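Local coordinates for carbohydrate kinase, FGGY (Novosphingobium aromaticivorans, PDB 3H6E), which probably phosphorylates a carbohydrate substrate, as a sugar kinase with an actin-like ATPase fold, at residues A[328-331]-A[332-336]; A[362-365]-A[366-369]; A[457-460]-A[461-465]. All coordinates share one frame; numbering follows the deposited sequence.

In the fold
Following the chain from its N terminus, contact 1 (328-336) covers the short helix 328-333 and the turn that ends it, just before strand 337-339. Contact 2 (362-369) is the N-capped start of the long helix 363-384, and contact 3 (457-465) lies on the last helix, 457-468. Each is a local turn within one stretch, so none closes a long loop. They come in series, neither nesting nor crossing. In space contact 1 lies between the other two and touches both: Val331 and Arg336 meet contact 2 at Glu365, whereas Leu332 and the Arg336 carbonyl meet contact 3 at Tyr460. Contacts 2 and 3 stay about 5 Å apart at their nearest atoms.

Contact 1 (A[328-331]-A[332-336]); sequences VPEV and LRHGR
Glu330 O is gripped twice by one residue: the backbone N of His334 donates to it at 3.2 Å and the ring nitrogen ND1 of His334 at 3.3 Å, the two donors coming from opposite faces of the carbonyl plane. Both bonds are bent, the ring one to 135°, with the acceptor tilted somewhat from the imidazole plane. The ring gets there because CG of His334 sits beside its own backbone N (chi1 -81°), which folds the imidazole back over the last turn. The Glu330 carboxylate crosses the same ring, its plane turned 72° from it, and OE2 of Glu330 comes 3.3 Å from CE1 of His334 without a hydrogen bond to ND1. NH2 of Arg336 lies above one face of the imidazole, offset toward its rim, while His334 CB is over the centre of the guanidinium.

Along the buried side of the helix, Val328 CG1 meets Leu332 CD2 at 3.9 Å, alongside the backbone bond of 2.9 Å from Leu332 N to Val328 O. Val331 and Leu332 pack against the neighbouring helices: Val331 on Glu365, Ala369 and Leu372 of helix 363-384, Leu332 on Leu457 and Tyr460 of helix 457-468.

Gly335 is the first residue to leave helical backbone angles; its phi turns positive, breaking the helical course. Two bonds lead back into the last turn: Gly335 N to Leu332 O, and Arg336 N to Val331 O at 3.1 Å. Beyond it the chain runs into strand 337-339. This is the Schellman motif, a common way to finish a helix at a glycine, here with a histidine folded back onto the final turn.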
# COMPACT_ATOMS: atom_id res chain seq x y z
N VAL A 328 -3.46 -21.45 22.92
CA VAL A 328 -2.15 -21.60 22.31
C VAL A 328 -1.29 -22.67 22.99
O VAL A 328 -0.69 -23.50 22.32
CB VAL A 328 -1.37 -20.26 22.28
CG1 VAL A 328 0.00 -20.46 21.63
CG2 VAL A 328 -2.17 -19.19 21.54
N PRO A 329 -1.24 -22.66 24.33
CA PRO A 329 -0.42 -23.63 25.07
C PRO A 329 -0.57 -25.06 24.55
O PRO A 329 0.44 -25.70 24.26
CB PRO A 329 -0.96 -23.52 26.50
CG PRO A 329 -1.37 -22.09 26.60
CD PRO A 329 -1.89 -21.69 25.24
N GLU A 330 -1.80 -25.55 24.44
CA GLU A 330 -2.04 -26.93 23.99
C GLU A 330 -1.75 -27.16 22.51
O GLU A 330 -1.30 -28.24 22.12
CB GLU A 330 -3.46 -27.38 24.35
CG GLU A 330 -3.51 -28.43 25.47
CD GLU A 330 -2.15 -28.67 26.11
OE1 GLU A 330 -1.89 -28.10 27.19
OE2 GLU A 330 -1.35 -29.44 25.53
N VAL A 331 -2.02 -26.15 21.68
CA VAL A 331 -1.66 -26.22 20.26
C VAL A 331 -0.16 -26.45 20.15
O VAL A 331 0.30 -27.35 19.45
CB VAL A 331 -1.99 -24.90 19.54
CG1 VAL A 331 -1.23 -24.80 18.22
CG2 VAL A 331 -3.49 -24.78 19.31
N LEU A 332 0.57 -25.61 20.86
CA LEU A 332 2.02 -25.63 20.90
C LEU A 332 2.56 -27.03 21.20
O LEU A 332 3.27 -27.62 20.39
CB LEU A 332 2.48 -24.65 21.99
CG LEU A 332 3.68 -23.74 21.79
CD1 LEU A 332 4.11 -23.70 20.35
CD2 LEU A 332 3.33 -22.34 22.30
N ARG A 333 2.20 -27.55 22.37
CA ARG A 333 2.82 -28.77 22.89
C ARG A 333 2.35 -30.08 22.24
O ARG A 333 2.95 -31.13 22.46
CB ARG A 333 2.68 -28.85 24.41
CG ARG A 333 3.47 -27.77 25.15
CD ARG A 333 4.00 -28.26 26.49
NE ARG A 333 4.96 -27.33 27.09
CZ ARG A 333 4.76 -26.68 28.23
NH1 ARG A 333 3.63 -26.86 28.91
NH2 ARG A 333 5.69 -25.86 28.70
N HIS A 334 1.29 -30.01 21.43
CA HIS A 334 0.86 -31.18 20.69
C HIS A 334 1.34 -31.13 19.24
O HIS A 334 1.06 -32.03 18.45
CB HIS A 334 -0.66 -31.35 20.73
CG HIS A 334 -1.17 -31.99 21.98
ND1 HIS A 334 -1.98 -31.33 22.88
CD2 HIS A 334 -0.96 -33.23 22.50
CE1 HIS A 334 -2.27 -32.14 23.89
NE2 HIS A 334 -1.66 -33.29 23.68
N GLY A 335 2.07 -30.08 18.90
CA GLY A 335 2.60 -29.92 17.56
C GLY A 335 1.51 -29.76 16.52
O GLY A 335 1.69 -30.13 15.36
N ARG A 336 0.37 -29.22 16.94
CA ARG A 336 -0.74 -28.96 16.03
C ARG A 336 -0.41 -27.76 15.15
O ARG A 336 -0.32 -26.64 15.64
CB ARG A 336 -2.03 -28.68 16.80
CG ARG A 336 -2.42 -29.74 17.82
CD ARG A 336 -3.88 -29.57 18.22
NE ARG A 336 -4.18 -30.17 19.51
CZ ARG A 336 -4.37 -31.47 19.70
NH1 ARG A 336 -4.29 -32.30 18.68
NH2 ARG A 336 -4.64 -31.93 20.92

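Contact 2 (A[362-365]-A[366-369]); sequences DWFE and RRAA
The start of helix 363-384 is wound by i to i+4 backbone bonds, from Arg366 N to Asp362 O at 3.1 Å and from Ala368 N to Phe364 O at 2.8 Å. Asp362 is its N-cap: OD1 of Asp362 accepts a weak bond of 3.3 Å from Glu365 N.

Arg367 and Phe364 carry the main side-chain contact. They lie side by side and point the same way, and the guanidinium comes over the ring face in a cation-pi arrangement, CZ of Arg367 standing 4.9 Å from the Phe364 ring centroid. The two planes are 69° apart, so the guanidinium presents its edge rather than stacking flat, with NH2 of Arg367 3.4 Å from CE2 of Phe364. A bend at chi3 (-67°) turns the end of the arginine over the ring. Its nitrogens are engaged further out: NH2 forms a salt bridge with Asp320 and NH1 bonds to Arg313 O. A leucine at Arg367 would probably leave Asp320 without its charged mate and the Phe364 ring without a cation over its face.

Nearer the backbone, CG of Arg367 meets the edge of Trp363 at CE3, 4.2 Å away. Arg366 faces the same indole from farther off, at most a weak cation-pi attraction.

Around this part of the helix, Phe364 and Arg367 pack on helix 321-326, Glu365 and Ala369 on helix 328-333, and Arg366 with Ala369 on Trp356 of strand 355-357.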
# COMPACT_ATOMS: atom_id res chain seq x y z
N ASP A 362 -11.42 -28.53 17.58
CA ASP A 362 -12.22 -27.40 18.05
C ASP A 362 -11.76 -26.11 17.37
O ASP A 362 -10.63 -26.00 16.91
CB ASP A 362 -12.14 -27.27 19.57
CG ASP A 362 -10.74 -26.94 20.05
OD1 ASP A 362 -10.58 -25.93 20.77
OD2 ASP A 362 -9.79 -27.69 19.69
N TRP A 363 -12.66 -25.13 17.31
CA TRP A 363 -12.40 -23.89 16.59
C TRP A 363 -11.31 -23.02 17.23
O TRP A 363 -10.43 -22.53 16.53
CB TRP A 363 -13.69 -23.09 16.39
CG TRP A 363 -14.50 -23.60 15.24
CD1 TRP A 363 -15.70 -24.26 15.31
CD2 TRP A 363 -14.16 -23.53 13.85
NE1 TRP A 363 -16.13 -24.58 14.04
CE2 TRP A 363 -15.20 -24.14 13.13
CE3 TRP A 363 -13.08 -22.99 13.15
CZ2 TRP A 363 -15.19 -24.24 11.74
CZ3 TRP A 363 -13.07 -23.08 11.77
CH2 TRP A 363 -14.12 -23.71 11.08
N PHE A 364 -11.38 -22.84 18.54
CA PHE A 364 -10.42 -21.97 19.22
C PHE A 364 -8.98 -22.42 19.00
O PHE A 364 -8.10 -21.59 18.77
CB PHE A 364 -10.73 -21.88 20.72
CG PHE A 364 -11.84 -20.93 21.04
CD1 PHE A 364 -13.14 -21.38 21.15
CD2 PHE A 364 -11.58 -19.59 21.22
CE1 PHE A 364 -14.17 -20.50 21.45
CE2 PHE A 364 -12.60 -18.70 21.51
CZ PHE A 364 -13.89 -19.16 21.63
N GLU A 365 -8.74 -23.72 19.06
CA GLU A 365 -7.40 -24.25 18.86
C GLU A 365 -7.01 -24.22 17.39
O GLU A 365 -5.83 -24.11 17.05
CB GLU A 365 -7.28 -25.67 19.41
CG GLU A 365 -7.33 -25.75 20.92
CD GLU A 365 -6.93 -27.12 21.45
OE1 GLU A 365 -6.62 -28.01 20.62
OE2 GLU A 365 -6.92 -27.30 22.69
N ARG A 366 -8.00 -24.32 16.52
CA ARG A 366 -7.76 -24.23 15.08
C ARG A 366 -7.57 -22.76 14.71
O ARG A 366 -6.73 -22.43 13.88
CB ARG A 366 -8.91 -24.86 14.30
CG ARG A 366 -8.44 -25.78 13.17
CD ARG A 366 -9.60 -26.38 12.38
NE ARG A 366 -10.56 -27.08 13.22
CZ ARG A 366 -11.30 -28.11 12.82
NH1 ARG A 366 -11.18 -28.57 11.58
NH2 ARG A 366 -12.15 -28.68 13.66
N ARG A 367 -8.34 -21.90 15.35
CA ARG A 367 -8.26 -20.46 15.12
C ARG A 367 -6.97 -19.88 15.69
O ARG A 367 -6.41 -18.92 15.15
CB ARG A 367 -9.47 -19.75 15.74
CG ARG A 367 -10.80 -20.03 15.05
CD ARG A 367 -11.74 -18.86 15.23
NE ARG A 367 -12.15 -18.68 16.62
CZ ARG A 367 -12.55 -17.52 17.13
NH1 ARG A 367 -12.57 -16.43 16.38
NH2 ARG A 367 -12.92 -17.45 18.41
N ALA A 368 -6.51 -20.44 16.80
CA ALA A 368 -5.28 -19.99 17.43
C ALA A 368 -4.09 -20.42 16.58
O ALA A 368 -3.15 -19.65 16.37
CB ALA A 368 -5.17 -20.54 18.84
N ALA A 369 -4.14 -21.65 16.08
CA ALA A 369 -3.07 -22.20 15.27
C ALA A 369 -2.94 -21.47 13.93
O ALA A 369 -1.86 -21.38 13.37
CB ALA A 369 -3.28 -23.69 15.04

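Contact 3 (A[457-460]-A[461-465]); sequences LDTY and RNRWQ
Contact 3 lies on helix 457-468, the last of the model, with Leu457, Tyr460, Arg461 and Trp464 along its inner side and Thr459 and Arg463 along the outer. Its backbone bonds are short and fairly straight: Arg461 N reaches Leu457 O at 2.7 Å, and Trp464 N reaches Tyr460 O at 2.9 Å.

On the outer side Thr459 and Arg463 lie alongside one another, pointing the same way. The methyl CG2 of Thr459 sits over the centre of one guanidinium face, 3.5 Å from CZ of Arg463. Bends at chi2 and chi3 curl the arginine back toward the preceding turn, where NH1 gives a weak, bent bond of 3.2 Å to Thr459 O. That oxygen already accepts the backbone N of Arg463 at 2.9 Å, so one residue holds it from both its backbone and its side chain. The hydroxyl of Thr459 is bonded to Asp456, just ahead of Leu457. Beside this pair, ND2 of Asn462 comes close to Asp458 O but at a poor angle for a bond.

The inner side chains stretch away from this turn. Tyr460 and Trp464 both carry CG anti to the backbone N (chi1 -168° and -175°), which sends the two rings out on one side of the helix, where Tyr460 OH bonds to Arg336 O and Trp464 NE1 to Ile338 O. These bonds fasten the helix to the backbone at and beside strand 337-339. Arg461 forms a salt bridge with Asp379 of helix 363-384, and Gln465 OE1 lies over its guanidinium near the rim. The inner side is mostly apolar, with Arg461 paired to Asp379 beside it, and the outer side is polar: an amphipathic surface helix.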
# COMPACT_ATOMS: atom_id res chain seq x y z
N LEU A 457 8.02 -21.53 21.56
CA LEU A 457 7.81 -21.30 20.13
C LEU A 457 8.97 -21.75 19.23
O LEU A 457 8.77 -21.98 18.04
CB LEU A 457 7.48 -19.82 19.88
CG LEU A 457 6.42 -19.52 18.82
CD1 LEU A 457 5.19 -20.37 19.05
CD2 LEU A 457 6.07 -18.04 18.85
N ASP A 458 10.16 -21.88 19.80
CA ASP A 458 11.30 -22.38 19.04
C ASP A 458 11.08 -23.82 18.60
O ASP A 458 11.11 -24.12 17.40
CB ASP A 458 12.59 -22.30 19.85
CG ASP A 458 13.26 -20.95 19.78
OD1 ASP A 458 13.81 -20.50 20.80
OD2 ASP A 458 13.23 -20.33 18.69
N THR A 459 10.88 -24.71 19.57
CA THR A 459 10.61 -26.11 19.29
C THR A 459 9.52 -26.19 18.22
O THR A 459 9.64 -26.93 17.25
CB THR A 459 10.12 -26.84 20.55
OG1 THR A 459 10.98 -26.52 21.65
CG2 THR A 459 10.12 -28.35 20.34
N TYR A 460 8.47 -25.40 18.42
CA TYR A 460 7.35 -25.33 17.49
C TYR A 460 7.81 -24.92 16.09
O TYR A 460 7.62 -25.65 15.13
CB TYR A 460 6.32 -24.34 18.01
CG TYR A 460 4.98 -24.38 17.30
CD1 TYR A 460 4.01 -25.30 17.66
CD2 TYR A 460 4.69 -23.47 16.29
CE1 TYR A 460 2.78 -25.32 17.03
CE2 TYR A 460 3.46 -23.49 15.65
CZ TYR A 460 2.51 -24.42 16.02
OH TYR A 460 1.29 -24.43 15.39
N ARG A 461 8.43 -23.74 15.99
CA ARG A 461 8.90 -23.26 14.69
C ARG A 461 9.93 -24.20 14.10
O ARG A 461 9.96 -24.40 12.88
CB ARG A 461 9.49 -21.85 14.78
CG ARG A 461 10.02 -21.38 13.43
CD ARG A 461 10.45 -19.92 13.44
NE ARG A 461 11.88 -19.77 13.68
CZ ARG A 461 12.59 -18.69 13.32
NH1 ARG A 461 11.99 -17.69 12.70
NH2 ARG A 461 13.88 -18.63 13.58
N ASN A 462 10.78 -24.76 14.95
CA ASN A 462 11.77 -25.73 14.51
C ASN A 462 11.11 -26.91 13.81
O ASN A 462 11.51 -27.29 12.71
CB ASN A 462 12.64 -26.19 15.68
CG ASN A 462 13.67 -25.15 16.08
OD1 ASN A 462 14.28 -24.50 15.23
ND2 ASN A 462 13.87 -24.99 17.38
N ARG A 463 10.10 -27.49 14.46
CA ARG A 463 9.32 -28.55 13.84
C ARG A 463 8.68 -28.07 12.54
O ARG A 463 8.85 -28.68 11.49
CB ARG A 463 8.25 -29.09 14.80
CG ARG A 463 8.68 -30.35 15.55
CD ARG A 463 9.31 -30.04 16.90
NE ARG A 463 8.53 -30.57 18.02
CZ ARG A 463 7.54 -29.92 18.63
NH1 ARG A 463 7.19 -28.70 18.24
NH2 ARG A 463 6.89 -30.50 19.63
N TRP A 464 7.95 -26.96 12.62
CA TRP A 464 7.31 -26.36 11.45
C TRP A 464 8.29 -26.21 10.29
O TRP A 464 8.05 -26.74 9.20
CB TRP A 464 6.71 -25.00 11.82
CG TRP A 464 5.92 -24.35 10.71
CD1 TRP A 464 4.66 -24.70 10.29
CD2 TRP A 464 6.32 -23.24 9.90
NE1 TRP A 464 4.27 -23.88 9.25
CE2 TRP A 464 5.27 -22.98 9.00
CE3 TRP A 464 7.48 -22.46 9.84
CZ2 TRP A 464 5.34 -21.95 8.05
CZ3 TRP A 464 7.54 -21.44 8.89
CH2 TRP A 464 6.48 -21.20 8.02
N GLN A 465 9.38 -25.50 10.52
CA GLN A 465 10.39 -25.27 9.49
C GLN A 465 10.89 -26.59 8.90
O GLN A 465 10.90 -26.76 7.68
CB GLN A 465 11.55 -24.45 10.05
CG GLN A 465 11.26 -22.96 10.15
CD GLN A 465 12.43 -22.17 10.70
OE1 GLN A 465 12.33 -20.97 10.93
NE2 GLN A 465 13.55 -22.85 10.91